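Secreted effector protein sseI (Salmonella enterica subsp. enterica serovar Typhimurium, PDB 4G29) is a Salmonella virulence effector whose catalytic domain belongs to the cysteine protease superfamily and probably acts through a papain-like catalytic triad. Local coordinates at residues A[64-68]-A[78-82]; A[12-16]-A[91-95]; A[74-79]-A[148-153]. One frame throughout, in Å; residues are numbered along the deposited sequence.

How the contacts relate
Contacts 1 and 3 share Thr78 and Asn79 at the start of strand 78-87, while contact 2 uses the next strand, 90-95, of the same antiparallel sheet. Contact 1 is the buried core: paired backbones of strands 61-69 and 78-87, with regular main-chain hydrogen bonds. Contact 2, also largely buried but farther from the chain centre, has no direct hydrogen bond and rests on an isoleucine against a tyrosine ring. Contact 3 lies at the surface, where the loop leading into strand 78-87, with that strand's first residues, meets the loop after helix 141-147 through separate polar bonds and a few apolar touches. Contacts 1 and 2 meet where His80 NE2 lies 2.7 Å from Asp95 OD1, a probable hydrogen bond.

Contact 1 of 3, residues A[64-68]-A[78-82]; sequences RGIFI and TNHFA
Arg64 pairs with Ala82 through two backbone hydrogen bonds, Arg64 N to Ala82 O (2.8 Å) and Ala82 N to Arg64 O (3.0 Å). Its guanidinium leads away from strand 78-82 to a salt bridge with Asp137 and a cation-pi contact with Tyr135. At Gly65, a non-hydrogen-bonded pair with Phe81, the ring lies against the main chain, Phe81 CD1 being 3.7 Å from Gly65 CA. Ile66 and His80 form the next hydrogen-bonded pair, and their side chains leave the sheet together on the same face. With Ile66 CG1 beside the backbone N (chi1 -53°), the chain brings CD1 within 3.8 Å of His80 CD2, while the imidazole NE2 is hydrogen-bonded to Asp95. Phe67 emerges on the face shared with Phe81. The edge of its ring meets Asn79, with Phe67 CE1 3.8 Å from Asn79 CB and the ring and amide planes only 16° apart. Ile68 closes the series by bonding to Thr78 in both directions, the shorter bond running from Ile68 N to Thr78 O (2.8 Å). A water lies 2.8 Å from Ile68 O and hydrogen-bonds Thr78 OG1. The two strands form a beta hairpin in the central sheet of a papain-like fold; His80, which touches Cys42 of helix 42-55, is probably the histidine of a Cys-His-Asp triad.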
loop_
_atom_site.group_PDB
_atom_site.type_symbol
_atom_site.label_atom_id
_atom_site.label_comp_id
_atom_site.label_asym_id
_atom_site.label_seq_id
_atom_site.Cartn_x
_atom_site.Cartn_y
_atom_site.Cartn_z
ATOM N N ARG A 64 4.047 0.396 -5.358
ATOM C CA ARG A 64 2.871 -0.413 -5.349
ATOM C C ARG A 64 1.616 0.440 -5.400
ATOM O O ARG A 64 1.303 1.141 -4.430
ATOM C CB ARG A 64 2.868 -1.348 -4.109
ATOM C CG ARG A 64 1.692 -2.347 -4.103
ATOM C CD ARG A 64 1.943 -3.513 -3.138
ATOM N NE ARG A 64 3.026 -4.367 -3.626
ATOM C CZ ARG A 64 3.377 -5.542 -3.114
ATOM N NH1 ARG A 64 2.801 -5.973 -2.013
ATOM N NH2 ARG A 64 4.335 -6.284 -3.666
ATOM N N GLY A 65 0.890 0.371 -6.517
ATOM C CA GLY A 65 -0.391 1.050 -6.701
ATOM C C GLY A 65 -1.513 0.092 -6.368
ATOM O O GLY A 65 -1.471 -1.081 -6.803
ATOM N N ILE A 66 -2.441 0.529 -5.546
ATOM C CA ILE A 66 -3.496 -0.301 -5.009
ATOM C C ILE A 66 -4.898 0.315 -5.236
ATOM O O ILE A 66 -5.095 1.569 -5.124
ATOM C CB ILE A 66 -3.280 -0.494 -3.454
ATOM C CG1 ILE A 66 -1.877 -1.007 -3.165
ATOM C CG2 ILE A 66 -4.410 -1.330 -2.721
ATOM C CD1 ILE A 66 -1.319 -0.480 -1.852
ATOM N N PHE A 67 -5.871 -0.540 -5.589
ATOM C CA PHE A 67 -7.264 -0.131 -5.501
ATOM C C PHE A 67 -8.017 -0.965 -4.457
ATOM O O PHE A 67 -7.754 -2.175 -4.292
ATOM C CB PHE A 67 -8.016 -0.268 -6.812
ATOM C CG PHE A 67 -7.739 0.827 -7.842
ATOM C CD1 PHE A 67 -7.576 2.202 -7.476
ATOM C CD2 PHE A 67 -7.758 0.520 -9.210
ATOM C CE1 PHE A 67 -7.366 3.181 -8.439
ATOM C CE2 PHE A 67 -7.495 1.530 -10.184
ATOM C CZ PHE A 67 -7.351 2.856 -9.765
ATOM N N ILE A 68 -8.982 -0.294 -3.811
ATOM C CA ILE A 68 -9.901 -0.906 -2.860
ATOM C C ILE A 68 -11.306 -0.585 -3.339
ATOM O O ILE A 68 -11.677 0.605 -3.464
ATOM C CB ILE A 68 -9.688 -0.354 -1.428
ATOM C CG1 ILE A 68 -8.269 -0.663 -0.942
ATOM C CG2 ILE A 68 -10.753 -0.969 -0.490
ATOM C CD1 ILE A 68 -7.736 0.310 0.142
ATOM N N THR A 78 -11.202 3.554 -4.272
ATOM C CA THR A 78 -10.216 4.127 -3.363
ATOM C C THR A 78 -8.826 3.663 -3.769
ATOM O O THR A 78 -8.614 2.470 -4.021
ATOM C CB THR A 78 -10.537 3.722 -1.982
ATOM O OG1 THR A 78 -11.827 4.237 -1.632
ATOM C CG2 THR A 78 -9.431 4.218 -0.987
ATOM N N ASN A 79 -7.893 4.593 -3.827
ATOM C CA ASN A 79 -6.519 4.239 -4.168
ATOM C C ASN A 79 -5.619 4.292 -2.944
ATOM O O ASN A 79 -5.961 4.873 -1.867
ATOM C CB ASN A 79 -6.006 4.997 -5.400
ATOM C CG ASN A 79 -5.778 6.477 -5.140
ATOM O OD1 ASN A 79 -6.041 6.945 -4.021
ATOM N ND2 ASN A 79 -5.260 7.227 -6.144
ATOM N N HIS A 80 -4.473 3.665 -3.067
ATOM C CA HIS A 80 -3.465 3.681 -2.039
ATOM C C HIS A 80 -2.118 3.304 -2.688
ATOM O O HIS A 80 -2.076 2.739 -3.783
ATOM C CB HIS A 80 -3.798 2.693 -0.915
ATOM C CG HIS A 80 -2.950 2.853 0.312
ATOM N ND1 HIS A 80 -2.883 4.028 1.031
ATOM C CD2 HIS A 80 -2.125 1.979 0.943
ATOM C CE1 HIS A 80 -2.056 3.864 2.046
ATOM N NE2 HIS A 80 -1.566 2.634 2.003
ATOM N N PHE A 81 -1.057 3.678 -2.014
ATOM C CA PHE A 81 0.320 3.468 -2.500
ATOM C C PHE A 81 1.256 3.037 -1.396
ATOM O O PHE A 81 1.239 3.583 -0.283
ATOM C CB PHE A 81 0.869 4.709 -3.206
ATOM C CG PHE A 81 0.027 5.133 -4.380
ATOM C CD1 PHE A 81 0.218 4.564 -5.609
ATOM C CD2 PHE A 81 -0.939 6.091 -4.229
ATOM C CE1 PHE A 81 -0.562 4.907 -6.654
ATOM C CE2 PHE A 81 -1.723 6.430 -5.319
ATOM C CZ PHE A 81 -1.535 5.833 -6.488
ATOM N N ALA A 82 2.121 2.088 -1.712
ATOM C CA ALA A 82 3.133 1.662 -0.773
ATOM C C ALA A 82 4.454 1.496 -1.557
ATOM O O ALA A 82 4.440 1.544 -2.783
ATOM C CB ALA A 82 2.737 0.324 -0.076
HETATM O O HOH W 1 -13.662 2.145 -2.257
#

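Contact 2 of 3, residues A[12-16]-A[91-95]; sequences LTSDI and DYVFD
Ile16 lays its CG2 methyl over one face of the Tyr92 ring, a CH-pi contact 3.9 Å from CG2 to the ring centroid and 19° off the ring normal. It joins the loop before helix 18-26 to strand 90-95 in the sheet of the papain-like fold. The isoleucine and the tyrosine overlap while heading opposite ways. Ile16 CG1 lies between its backbone N and carbonyl carbon (chi1 51°), a setting that carries CD1 along the same ring to 3.7 Å from Tyr92 CD1, while CG2 sits nearer the hydroxyl end. From there Ile16 CD1 also approaches Phe94 CE1 at 4.3 Å, so one side chain bridges two aromatics of the strand. Phe94 continues inward to Phe58, which it meets edge-to-face, and to helix 42-55.

Asp15 comes to the edge of the Tyr92 ring, its CB 3.4 Å from Tyr92 OH and its carboxylate turned 82° from the ring plane. An ST turn shapes this part of the loop, Asp15 N donating to Thr13 OG1 at 3.2 Å. Carboxylate and phenol are joined through a water, which donates to Asp15 OD2 at 2.6 Å and hydrogen-bonds Tyr92 OH at 3.0 Å.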
loop_
_atom_site.group_PDB
_atom_site.type_symbol
_atom_site.label_atom_id
_atom_site.label_comp_id
_atom_site.label_asym_id
_atom_site.label_seq_id
_atom_site.Cartn_x
_atom_site.Cartn_y
_atom_site.Cartn_z
ATOM N N LEU A 12 4.786 -3.948 12.649
ATOM C CA LEU A 12 6.205 -3.772 12.375
ATOM C C LEU A 12 6.911 -5.102 12.502
ATOM O O LEU A 12 6.910 -5.685 13.573
ATOM C CB LEU A 12 6.817 -2.762 13.358
ATOM C CG LEU A 12 6.240 -1.344 13.306
ATOM C CD1 LEU A 12 6.770 -0.440 14.403
ATOM C CD2 LEU A 12 6.456 -0.697 11.958
ATOM N N THR A 13 7.535 -5.549 11.427
ATOM C CA THR A 13 8.242 -6.829 11.452
ATOM C C THR A 13 9.553 -6.752 12.222
ATOM O O THR A 13 10.125 -5.669 12.354
ATOM C CB THR A 13 8.553 -7.295 10.011
ATOM O OG1 THR A 13 9.013 -8.649 10.066
ATOM C CG2 THR A 13 9.593 -6.394 9.340
ATOM N N SER A 14 10.011 -7.915 12.713
ATOM C CA SER A 14 11.291 -8.067 13.424
ATOM C C SER A 14 12.363 -8.675 12.524
ATOM O O SER A 14 13.552 -8.640 12.884
ATOM C CB SER A 14 11.119 -8.956 14.665
ATOM O OG SER A 14 10.412 -8.226 15.637
ATOM N N ASP A 15 11.935 -9.199 11.367
ATOM C CA ASP A 15 12.801 -9.713 10.286
ATOM C C ASP A 15 13.840 -8.670 9.864
ATOM O O ASP A 15 14.957 -9.021 9.469
ATOM C CB ASP A 15 11.984 -10.079 9.022
ATOM C CG ASP A 15 11.079 -11.318 9.182
ATOM O OD1 ASP A 15 11.055 -12.007 10.236
ATOM O OD2 ASP A 15 10.360 -11.607 8.188
ATOM N N ILE A 16 13.442 -7.397 9.897
ATOM C CA ILE A 16 14.337 -6.245 9.643
ATOM C C ILE A 16 14.122 -5.310 10.813
ATOM O O ILE A 16 13.168 -5.498 11.547
ATOM C CB ILE A 16 14.023 -5.526 8.276
ATOM C CG1 ILE A 16 12.538 -5.209 8.171
ATOM C CG2 ILE A 16 14.552 -6.400 7.086
ATOM C CD1 ILE A 16 12.175 -4.215 7.070
ATOM N N ASP A 91 11.299 -9.624 0.014
ATOM C CA ASP A 91 10.612 -8.333 -0.174
ATOM C C ASP A 91 9.990 -7.834 1.127
ATOM O O ASP A 91 9.398 -8.601 1.880
ATOM C CB ASP A 91 9.535 -8.473 -1.233
ATOM C CG ASP A 91 10.090 -8.414 -2.680
ATOM O OD1 ASP A 91 11.287 -8.110 -2.866
ATOM O OD2 ASP A 91 9.302 -8.666 -3.647
ATOM N N TYR A 92 10.141 -6.528 1.371
ATOM C CA TYR A 92 9.451 -5.805 2.441
ATOM C C TYR A 92 8.632 -4.634 1.862
ATOM O O TYR A 92 9.015 -4.026 0.868
ATOM C CB TYR A 92 10.510 -5.308 3.448
ATOM C CG TYR A 92 11.210 -6.473 4.089
ATOM C CD1 TYR A 92 10.682 -7.101 5.215
ATOM C CD2 TYR A 92 12.327 -7.027 3.490
ATOM C CE1 TYR A 92 11.329 -8.182 5.785
ATOM C CE2 TYR A 92 12.950 -8.099 4.029
ATOM C CZ TYR A 92 12.442 -8.682 5.182
ATOM O OH TYR A 92 13.063 -9.782 5.760
ATOM N N VAL A 93 7.512 -4.364 2.497
ATOM C CA VAL A 93 6.621 -3.295 2.109
ATOM C C VAL A 93 6.638 -2.273 3.233
ATOM O O VAL A 93 6.350 -2.597 4.375
ATOM C CB VAL A 93 5.208 -3.776 1.859
ATOM C CG1 VAL A 93 4.342 -2.633 1.326
ATOM C CG2 VAL A 93 5.215 -4.946 0.835
ATOM N N PHE A 94 7.030 -1.054 2.887
ATOM C CA PHE A 94 6.863 0.121 3.733
ATOM C C PHE A 94 5.548 0.784 3.326
ATOM O O PHE A 94 5.378 1.280 2.178
ATOM C CB PHE A 94 8.042 1.070 3.552
ATOM C CG PHE A 94 9.302 0.683 4.287
ATOM C CD1 PHE A 94 10.001 -0.480 3.984
ATOM C CD2 PHE A 94 9.886 1.597 5.178
ATOM C CE1 PHE A 94 11.219 -0.798 4.647
ATOM C CE2 PHE A 94 11.057 1.327 5.787
ATOM C CZ PHE A 94 11.735 0.103 5.560
ATOM N N ASP A 95 4.604 0.795 4.254
ATOM C CA ASP A 95 3.294 1.368 4.015
ATOM C C ASP A 95 2.934 2.212 5.221
ATOM O O ASP A 95 2.074 1.848 6.033
ATOM C CB ASP A 95 2.290 0.225 3.773
ATOM C CG ASP A 95 0.881 0.700 3.401
ATOM O OD1 ASP A 95 0.646 1.911 3.317
ATOM O OD2 ASP A 95 0.015 -0.200 3.199
HETATM O O HOH W 2 10.804 -11.693 5.646
#

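Contact 3 of 3, residues A[74-79]-A[148-153]; sequences EEIPTN and YDALPR
Asp149 OD1 is gripped by two donors, Leu151 N at 3.1 Å and Arg153 NH2 at 3.0 Å, which arrive from opposite faces of the carboxylate. The first bond makes an Asx turn; the second belongs to a salt bridge whose acceptor lies close to the guanidinium plane. Together they curl segment 148-153 on itself, and Arg153 gains a second anionic partner in Glu158 through NH1. The arginine chain is extended through chi2, then bends at chi3 (-64°), bringing its guanidinium to Asp149.

Across the contact, Asn79 ND2 donates to Tyr148 O (2.9 Å); ND2 lies in the carbonyl plane of Tyr148, and Tyr148 O lies close to the amide plane of Asn79. Asn79 CG stands between the backbone N and carbonyl carbon (chi1 70°), directing the amide toward the 148-153 loop. This ties the start of strand 78-87 to the chain just beyond helix 141-147, at the surface of the papain-like fold. Tyr148 itself turns its ring away, to meet Phe67, and its OH is hydrogen-bonded to Thr136.

The other end is held by Arg153 N, which donates to Glu75 O at 3.1 Å. Between these two direct bonds, a water donates to both Pro77 O (2.7 Å) and Asp149 O. Ile76 lays its branches along the 150-152 backbone: CG2 lies 3.5 Å from Ala150 O, and CD1 approaches Pro152 CD at 4.3 Å. Beside it Pro77 crosses the arginine chain at about a right angle, its CD 4.1 Å from Arg153 CB.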
loop_
_atom_site.group_PDB
_atom_site.type_symbol
_atom_site.label_atom_id
_atom_site.label_comp_id
_atom_site.label_asym_id
_atom_site.label_seq_id
_atom_site.Cartn_x
_atom_site.Cartn_y
_atom_site.Cartn_z
ATOM N N GLU A 74 -19.246 1.365 -7.879
ATOM C CA GLU A 74 -18.518 2.499 -7.342
ATOM C C GLU A 74 -17.925 3.266 -8.487
ATOM O O GLU A 74 -17.335 2.678 -9.363
ATOM C CB GLU A 74 -17.393 1.972 -6.473
ATOM C CG GLU A 74 -16.706 2.999 -5.680
ATOM C CD GLU A 74 -15.845 2.370 -4.605
ATOM O OE1 GLU A 74 -15.585 1.137 -4.677
ATOM O OE2 GLU A 74 -15.434 3.121 -3.701
ATOM N N GLU A 75 -18.083 4.580 -8.482
ATOM C CA GLU A 75 -17.630 5.381 -9.611
ATOM C C GLU A 75 -16.131 5.607 -9.653
ATOM O O GLU A 75 -15.554 5.652 -10.735
ATOM C CB GLU A 75 -18.371 6.722 -9.611
ATOM C CG GLU A 75 -19.869 6.589 -9.951
ATOM C CD GLU A 75 -20.495 7.930 -10.258
ATOM O OE1 GLU A 75 -20.125 8.557 -11.288
ATOM O OE2 GLU A 75 -21.326 8.381 -9.444
ATOM N N ILE A 76 -15.514 5.792 -8.480
ATOM C CA ILE A 76 -14.084 5.992 -8.351
ATOM C C ILE A 76 -13.604 5.109 -7.199
ATOM O O ILE A 76 -13.967 5.348 -6.032
ATOM C CB ILE A 76 -13.673 7.486 -8.081
ATOM C CG1 ILE A 76 -14.252 8.405 -9.156
ATOM C CG2 ILE A 76 -12.107 7.582 -7.991
ATOM C CD1 ILE A 76 -13.923 9.958 -9.006
ATOM N N PRO A 77 -12.776 4.111 -7.498
ATOM C CA PRO A 77 -12.311 3.283 -6.396
ATOM C C PRO A 77 -11.374 4.053 -5.476
ATOM O O PRO A 77 -10.886 5.115 -5.814
ATOM C CB PRO A 77 -11.471 2.215 -7.115
ATOM C CG PRO A 77 -10.914 2.914 -8.326
ATOM C CD PRO A 77 -12.167 3.691 -8.775
ATOM N N THR A 78 -11.202 3.554 -4.272
ATOM C CA THR A 78 -10.216 4.127 -3.363
ATOM C C THR A 78 -8.826 3.663 -3.769
ATOM O O THR A 78 -8.614 2.470 -4.021
ATOM C CB THR A 78 -10.537 3.722 -1.982
ATOM O OG1 THR A 78 -11.827 4.237 -1.632
ATOM C CG2 THR A 78 -9.431 4.218 -0.987
ATOM N N ASN A 79 -7.893 4.593 -3.827
ATOM C CA ASN A 79 -6.519 4.239 -4.168
ATOM C C ASN A 79 -5.619 4.292 -2.944
ATOM O O ASN A 79 -5.961 4.873 -1.867
ATOM C CB ASN A 79 -6.006 4.997 -5.400
ATOM C CG ASN A 79 -5.778 6.477 -5.140
ATOM O OD1 ASN A 79 -6.041 6.945 -4.021
ATOM N ND2 ASN A 79 -5.260 7.227 -6.144
ATOM N N TYR A 148 -3.088 3.976 -11.143
ATOM C CA TYR A 148 -3.978 3.849 -9.993
ATOM C C TYR A 148 -4.477 5.211 -9.563
ATOM O O TYR A 148 -4.400 5.602 -8.410
ATOM C CB TYR A 148 -3.335 3.075 -8.812
ATOM C CG TYR A 148 -3.296 1.574 -9.086
ATOM C CD1 TYR A 148 -2.325 1.042 -9.912
ATOM C CD2 TYR A 148 -4.294 0.717 -8.540
ATOM C CE1 TYR A 148 -2.353 -0.349 -10.225
ATOM C CE2 TYR A 148 -4.314 -0.653 -8.813
ATOM C CZ TYR A 148 -3.339 -1.177 -9.635
ATOM O OH TYR A 148 -3.410 -2.527 -9.880
ATOM N N ASP A 149 -5.058 5.928 -10.519
ATOM C CA ASP A 149 -5.487 7.315 -10.285
ATOM C C ASP A 149 -6.876 7.428 -9.648
ATOM O O ASP A 149 -7.493 6.436 -9.355
ATOM C CB ASP A 149 -5.375 8.121 -11.590
ATOM C CG ASP A 149 -6.497 7.852 -12.588
ATOM O OD1 ASP A 149 -7.490 7.171 -12.283
ATOM O OD2 ASP A 149 -6.401 8.404 -13.703
ATOM N N ALA A 150 -7.314 8.672 -9.417
ATOM C CA ALA A 150 -8.586 8.941 -8.750
ATOM C C ALA A 150 -9.605 9.532 -9.709
ATOM O O ALA A 150 -10.407 10.365 -9.312
ATOM C CB ALA A 150 -8.370 9.872 -7.565
ATOM N N LEU A 151 -9.578 9.079 -10.956
ATOM C CA LEU A 151 -10.581 9.450 -11.914
ATOM C C LEU A 151 -11.565 8.303 -12.145
ATOM O O LEU A 151 -11.240 7.158 -11.802
ATOM C CB LEU A 151 -9.915 9.900 -13.221
ATOM C CG LEU A 151 -8.952 11.093 -13.101
ATOM C CD1 LEU A 151 -8.392 11.369 -14.471
ATOM C CD2 LEU A 151 -9.683 12.306 -12.533
ATOM N N PRO A 152 -12.741 8.596 -12.742
ATOM C CA PRO A 152 -13.764 7.548 -12.888
ATOM C C PRO A 152 -13.277 6.341 -13.696
ATOM O O PRO A 152 -12.518 6.464 -14.710
ATOM C CB PRO A 152 -14.925 8.263 -13.584
ATOM C CG PRO A 152 -14.668 9.715 -13.388
ATOM C CD PRO A 152 -13.220 9.895 -13.254
ATOM N N ARG A 153 -13.720 5.172 -13.225
ATOM C CA ARG A 153 -13.337 3.909 -13.770
ATOM C C ARG A 153 -14.500 2.943 -13.631
ATOM O O ARG A 153 -15.099 2.890 -12.593
ATOM C CB ARG A 153 -12.174 3.430 -12.879
ATOM C CG ARG A 153 -11.446 2.379 -13.348
ATOM C CD ARG A 153 -10.198 2.195 -12.528
ATOM N NE ARG A 153 -9.241 3.284 -12.572
ATOM C CZ ARG A 153 -8.052 3.262 -13.198
ATOM N NH1 ARG A 153 -7.659 2.194 -13.885
ATOM N NH2 ARG A 153 -7.245 4.329 -13.103
HETATM O O HOH W 3 -8.598 6.374 -6.617
#